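Local structure of aac(6')-Ii (Enterococcus faecium, 1N71) at residues 61-66 and 72-77; 12-17 and 39-44. The protein transfers an acetyl group from acetyl-coenzyme A to the 6'-amino group of aminoglycoside antibiotics, a reaction that confers resistance. All coordinates share one frame; numbering follows the deposited sequence.

Contact 1 (61-66 and 72-77); sequences GAIPQY and ELHPLV. With COA (coenzyme A), chain E.
Glu72 and Gln65 meet through their side chains: the amide NE2 of Gln65 donates to OE1 of Glu72 at 2.9 Å. The carboxylate oxygen is approached nearly along its own C-O axis and lies in the plane of the Gln65 amide; the two flat groups are turned 30° apart. The shapes of the chains account for the meeting. Glu72 sets CG anti to the backbone N (chi1 167°) and runs straight on, whereas Gln65 bends at chi2, and CG of Gln65 rests against CB of Glu72 at 3.8 Å. On the same face of the sheet, the CD1 methyl of Ile63 comes obliquely to the imidazole of His74, 4.2 Å from its ND1.

Behind these side chains lies the backbone ladder of an antiparallel hairpin, strands 55-66 and 70-78, in the mixed sheet of the GNAT fold. Ile63 and Glu72 are a hydrogen-bonded pair joined by two nearly straight bonds, of which Ile63 N to Glu72 O measures 2.9 Å; Ala62 and Leu73 form the adjoining non-hydrogen-bonded pair. Further along, His74 N donates to Gly61 O at 2.8 Å, and Gly61 N donates to Pro75 O at 3.0 Å. The peptide before Pro75 is cis, and CB of the Pro75 ring lies over one face of the His74 imidazole. Near the turn, Gln65 and Tyr66 both face Gly70 in a classic beta bulge.

Farther out, Leu73 and Ala62 turn to the opposite face and pack on Leu95 of helix 87-101, while the hydroxyl of Tyr66 bonds Asp168 of the second subunit. Leu76, part of the coenzyme A pocket, lays CD2 3.7 Å from CEP of the cofactor, a methyl of its pantetheine arm.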
# COMPACT_ATOMS: atom_id res chain seq x y z
N GLY A 61 3.85 -8.74 12.26
CA GLY A 61 5.04 -8.16 11.67
C GLY A 61 4.75 -6.77 11.12
O GLY A 61 3.60 -6.37 11.02
N ALA A 62 5.81 -6.04 10.80
CA ALA A 62 5.65 -4.70 10.23
C ALA A 62 6.73 -4.46 9.19
O ALA A 62 7.89 -4.84 9.38
CB ALA A 62 5.72 -3.65 11.33
N ILE A 63 6.34 -3.81 8.10
CA ILE A 63 7.24 -3.50 6.99
C ILE A 63 7.42 -1.99 6.87
O ILE A 63 6.44 -1.25 6.83
CB ILE A 63 6.64 -4.00 5.65
CG1 ILE A 63 6.34 -5.50 5.74
CG2 ILE A 63 7.61 -3.72 4.51
CD1 ILE A 63 5.53 -6.01 4.56
N PRO A 64 8.67 -1.51 6.81
CA PRO A 64 8.86 -0.06 6.69
C PRO A 64 8.60 0.32 5.23
O PRO A 64 9.34 -0.10 4.34
CB PRO A 64 10.32 0.12 7.09
CG PRO A 64 10.96 -1.13 6.55
CD PRO A 64 9.96 -2.21 6.93
N GLN A 65 7.54 1.09 4.98
CA GLN A 65 7.17 1.47 3.62
C GLN A 65 7.53 2.92 3.27
O GLN A 65 7.73 3.23 2.09
CB GLN A 65 5.67 1.24 3.40
CG GLN A 65 5.24 -0.22 3.59
CD GLN A 65 5.64 -1.12 2.44
OE1 GLN A 65 6.69 -0.93 1.83
NE2 GLN A 65 4.82 -2.11 2.15
N TYR A 66 7.59 3.79 4.27
CA TYR A 66 7.95 5.19 4.03
C TYR A 66 9.12 5.57 4.94
O TYR A 66 8.93 5.86 6.12
CB TYR A 66 6.77 6.12 4.32
CG TYR A 66 5.52 5.80 3.54
CD1 TYR A 66 4.69 4.75 3.92
CD2 TYR A 66 5.16 6.55 2.42
CE1 TYR A 66 3.54 4.44 3.21
CE2 TYR A 66 4.01 6.26 1.70
CZ TYR A 66 3.20 5.21 2.10
OH TYR A 66 2.06 4.91 1.41
N GLU A 72 3.82 -0.58 7.58
CA GLU A 72 2.61 -1.35 7.29
C GLU A 72 2.57 -2.58 8.19
O GLU A 72 3.50 -3.38 8.19
CB GLU A 72 2.59 -1.81 5.83
CG GLU A 72 1.50 -2.86 5.57
CD GLU A 72 1.43 -3.33 4.13
OE1 GLU A 72 2.45 -3.24 3.41
OE2 GLU A 72 0.36 -3.81 3.71
N LEU A 73 1.48 -2.72 8.94
CA LEU A 73 1.29 -3.86 9.82
C LEU A 73 0.93 -5.04 8.92
O LEU A 73 -0.08 -5.01 8.21
CB LEU A 73 0.15 -3.57 10.81
CG LEU A 73 -0.21 -4.63 11.87
CD1 LEU A 73 -1.12 -3.99 12.92
CD2 LEU A 73 -0.89 -5.83 11.23
N HIS A 74 1.78 -6.07 8.93
CA HIS A 74 1.54 -7.24 8.10
C HIS A 74 2.56 -8.33 8.38
O HIS A 74 3.76 -8.10 8.30
CB HIS A 74 1.60 -6.85 6.61
CG HIS A 74 1.48 -8.01 5.68
ND1 HIS A 74 2.53 -8.86 5.42
CD2 HIS A 74 0.44 -8.46 4.94
CE1 HIS A 74 2.14 -9.79 4.56
NE2 HIS A 74 0.88 -9.57 4.25
N PRO A 75 2.09 -9.53 8.76
CA PRO A 75 0.68 -9.87 8.92
C PRO A 75 0.33 -9.88 10.40
O PRO A 75 1.15 -9.48 11.24
CB PRO A 75 0.61 -11.27 8.34
CG PRO A 75 1.88 -11.87 8.91
CD PRO A 75 2.92 -10.75 8.74
N LEU A 76 -0.88 -10.31 10.72
CA LEU A 76 -1.32 -10.45 12.10
C LEU A 76 -2.18 -11.70 12.12
O LEU A 76 -3.23 -11.75 11.48
CB LEU A 76 -2.15 -9.26 12.57
CG LEU A 76 -2.75 -9.46 13.98
CD1 LEU A 76 -1.64 -9.83 14.98
CD2 LEU A 76 -3.48 -8.20 14.42
N VAL A 77 -1.73 -12.71 12.84
CA VAL A 77 -2.47 -13.95 12.92
C VAL A 77 -2.37 -14.55 14.31
O VAL A 77 -1.30 -14.52 14.93
CB VAL A 77 -1.96 -14.98 11.89
CG1 VAL A 77 -0.50 -15.28 12.15
CG2 VAL A 77 -2.79 -16.26 11.97
N1A COA E . -14.75 -8.10 15.23
C2A COA E . -15.02 -7.23 16.22
N3A COA E . -14.34 -7.04 17.37
C4A COA E . -13.25 -7.88 17.45
C5A COA E . -12.85 -8.82 16.53
C6A COA E . -13.65 -8.92 15.35
N6A COA E . -13.38 -9.79 14.38
N7A COA E . -11.71 -9.47 16.96
C8A COA E . -11.46 -8.93 18.11
N9A COA E . -12.35 -7.96 18.48
C1B COA E . -12.37 -7.16 19.72
C2B COA E . -12.64 -7.99 20.97
O2B COA E . -14.06 -8.10 21.17
C3B COA E . -12.04 -7.19 22.12
O3B COA E . -12.94 -6.11 22.44
P3B COA E . -13.44 -5.86 23.95
O7A COA E . -14.10 -7.13 24.33
O8A COA E . -14.37 -4.70 23.82
O9A COA E . -12.20 -5.55 24.70
C4B COA E . -10.80 -6.58 21.45
O4B COA E . -11.13 -6.56 20.06
C5B COA E . -9.49 -7.34 21.71
O5B COA E . -9.50 -8.61 21.04
P1A COA E . -8.30 -9.68 21.20
O1A COA E . -8.76 -10.77 22.09
O2A COA E . -7.05 -8.95 21.50
O3A COA E . -8.22 -10.24 19.70
P2A COA E . -7.65 -11.66 19.20
O4A COA E . -8.79 -12.56 18.96
O5A COA E . -6.53 -12.09 20.06
O6A COA E . -7.03 -11.25 17.78
CBP COA E . -7.57 -10.96 15.42
CCP COA E . -7.80 -10.47 16.84
CDP COA E . -8.49 -10.16 14.49
CEP COA E . -6.08 -10.72 15.04
CAP COA E . -7.93 -12.51 15.37
OAP COA E . -9.30 -12.75 15.68
C9P COA E . -7.50 -13.18 14.06
O9P COA E . -6.47 -13.87 14.02
N8P COA E . -8.29 -12.98 13.00
C7P COA E . -8.07 -13.52 11.66
C6P COA E . -6.97 -12.79 10.90
C5P COA E . -7.44 -11.48 10.28
O5P COA E . -8.46 -11.44 9.58
N4P COA E . -6.68 -10.41 10.54
C3P COA E . -6.93 -9.05 10.04
C2P COA E . -5.73 -8.47 9.32
S1P COA E . -6.15 -7.66 7.77

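Contact 2 (12-17 and 39-44); sequences VLKDQL and EMMNPE
Met41 and Lys14 touch along their aliphatic portions, CG of Met41 lying 4.1 Å from CD of Lys14 and SD of Met41 4.2 Å from the same carbon. The two chains run at a slant to each other. Beside them, the terminal CE methyl of Met41 approaches CD2 of Leu17 at 4.3 Å. A double bend curls the end of Met41: its chain turns at chi2 (-61°) and again at chi3 (97°), which brings the sulfur against Lys14 and the methyl against Leu17, three residues apart on helix 11-24.

This apolar patch is the close part of the contact, and neighbouring elements fill in around it. Leu17 also packs on Val37 of helix 33-40 and on Leu56 and Phe59 of strand 55-66, while Met41 rests on Phe6 and Ala47. The contact joins helix 11-24 to the loop that leaves helix 33-40. Its buried interface is modest, 137 Å² with both sides summed, and the nearest CA atoms, those of Lys14 and Met41, remain 9.2 Å apart.

Toward solvent the chain turns away from the helix. There OD1 of Asn42 accepts from N of Glu44 at 2.9 Å, closing an Asx turn.

Lys14 bends at chi3, and its NZ bonds the backbone oxygen of Arg8. Its charged end thus has a polar partner while its methylenes serve as hydrophobic surface, implying that burial of nonpolar surface and van der Waals contact, rather than polar bonding, join the two segments.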
# COMPACT_ATOMS: atom_id res chain seq x y z
N VAL A 12 12.25 -24.52 14.26
CA VAL A 12 10.99 -25.04 14.77
C VAL A 12 9.92 -23.94 14.79
O VAL A 12 8.81 -24.14 14.29
CB VAL A 12 11.16 -25.60 16.20
CG1 VAL A 12 9.85 -26.19 16.69
CG2 VAL A 12 12.25 -26.67 16.20
N LEU A 13 10.26 -22.80 15.37
CA LEU A 13 9.33 -21.67 15.44
C LEU A 13 8.90 -21.25 14.04
O LEU A 13 7.72 -21.03 13.78
CB LEU A 13 9.98 -20.49 16.16
CG LEU A 13 9.83 -20.42 17.68
CD1 LEU A 13 10.69 -19.30 18.23
CD2 LEU A 13 8.37 -20.21 18.05
N LYS A 14 9.87 -21.14 13.13
CA LYS A 14 9.56 -20.75 11.77
C LYS A 14 8.64 -21.77 11.10
O LYS A 14 7.88 -21.43 10.19
CB LYS A 14 10.84 -20.55 10.96
CG LYS A 14 11.60 -19.29 11.37
CD LYS A 14 12.68 -18.90 10.38
CE LYS A 14 13.92 -19.77 10.52
NZ LYS A 14 15.02 -19.26 9.66
N ASP A 15 8.70 -23.02 11.55
CA ASP A 15 7.85 -24.06 11.00
C ASP A 15 6.41 -23.85 11.46
O ASP A 15 5.47 -23.96 10.66
CB ASP A 15 8.32 -25.45 11.44
CG ASP A 15 9.44 -25.98 10.58
OD1 ASP A 15 9.25 -26.07 9.34
OD2 ASP A 15 10.51 -26.31 11.13
N GLN A 16 6.25 -23.55 12.74
CA GLN A 16 4.92 -23.33 13.30
C GLN A 16 4.28 -22.11 12.65
O GLN A 16 3.07 -22.10 12.41
CB GLN A 16 5.01 -23.12 14.82
CG GLN A 16 5.82 -24.19 15.55
CD GLN A 16 5.67 -24.09 17.06
OE1 GLN A 16 6.65 -24.23 17.79
NE2 GLN A 16 4.45 -23.85 17.52
N LEU A 17 5.09 -21.10 12.35
CA LEU A 17 4.58 -19.90 11.71
C LEU A 17 4.04 -20.26 10.33
O LEU A 17 2.96 -19.83 9.93
CB LEU A 17 5.68 -18.84 11.57
CG LEU A 17 5.25 -17.54 10.88
CD1 LEU A 17 4.09 -16.93 11.64
CD2 LEU A 17 6.42 -16.57 10.81
N GLU A 39 10.64 -13.99 4.10
CA GLU A 39 10.45 -12.60 3.73
C GLU A 39 10.11 -11.77 4.98
O GLU A 39 10.51 -10.61 5.10
CB GLU A 39 9.34 -12.49 2.69
CG GLU A 39 9.19 -11.12 2.06
CD GLU A 39 8.92 -11.21 0.57
OE1 GLU A 39 7.95 -11.88 0.18
OE2 GLU A 39 9.69 -10.59 -0.20
N MET A 40 9.39 -12.39 5.90
CA MET A 40 9.00 -11.73 7.14
C MET A 40 10.16 -11.67 8.13
O MET A 40 10.12 -10.92 9.11
CB MET A 40 7.80 -12.46 7.76
CG MET A 40 6.56 -12.45 6.88
SD MET A 40 5.19 -13.46 7.49
CE MET A 40 4.02 -13.28 6.14
N MET A 41 11.21 -12.45 7.86
CA MET A 41 12.38 -12.49 8.73
C MET A 41 13.41 -11.42 8.37
O MET A 41 14.44 -11.29 9.04
CB MET A 41 13.05 -13.87 8.66
CG MET A 41 12.17 -15.02 9.12
SD MET A 41 11.66 -14.87 10.84
CE MET A 41 10.02 -14.15 10.64
N ASN A 42 13.13 -10.66 7.32
CA ASN A 42 14.03 -9.60 6.86
C ASN A 42 14.43 -8.66 8.01
O ASN A 42 13.58 -8.22 8.78
CB ASN A 42 13.34 -8.79 5.76
CG ASN A 42 14.29 -7.87 5.03
OD1 ASN A 42 15.03 -7.10 5.65
ND2 ASN A 42 14.28 -7.92 3.70
N PRO A 43 15.73 -8.36 8.13
CA PRO A 43 16.24 -7.48 9.19
C PRO A 43 15.56 -6.11 9.27
O PRO A 43 15.43 -5.54 10.36
CB PRO A 43 17.72 -7.36 8.86
CG PRO A 43 18.03 -8.68 8.26
CD PRO A 43 16.85 -8.91 7.34
N GLU A 44 15.11 -5.59 8.14
CA GLU A 44 14.46 -4.28 8.12
C GLU A 44 13.07 -4.33 8.72
O GLU A 44 12.54 -3.31 9.16
CB GLU A 44 14.37 -3.75 6.68
CG GLU A 44 13.50 -4.59 5.78

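The centres of contact 1 and contact 2 lie about 13 Å apart, and the two meet directly where 39-44 runs past the hairpin. CD of Pro75 packs 3.7 Å from SD of Met40, and CE of Met40 lies 4.3 Å from CE1 of His74. Near the other end of 39-44, O of Glu44 approaches CD of Pro64 at 3.6 Å. Along the chain the contacts follow in series, contact 2 closing before contact 1 opens. Their relation to coenzyme A differs: contact 1 touches the cofactor through Leu76, whereas in contact 2 the side chain of Leu17 remains about 11 Å from it and about 10 Å from that of Leu76.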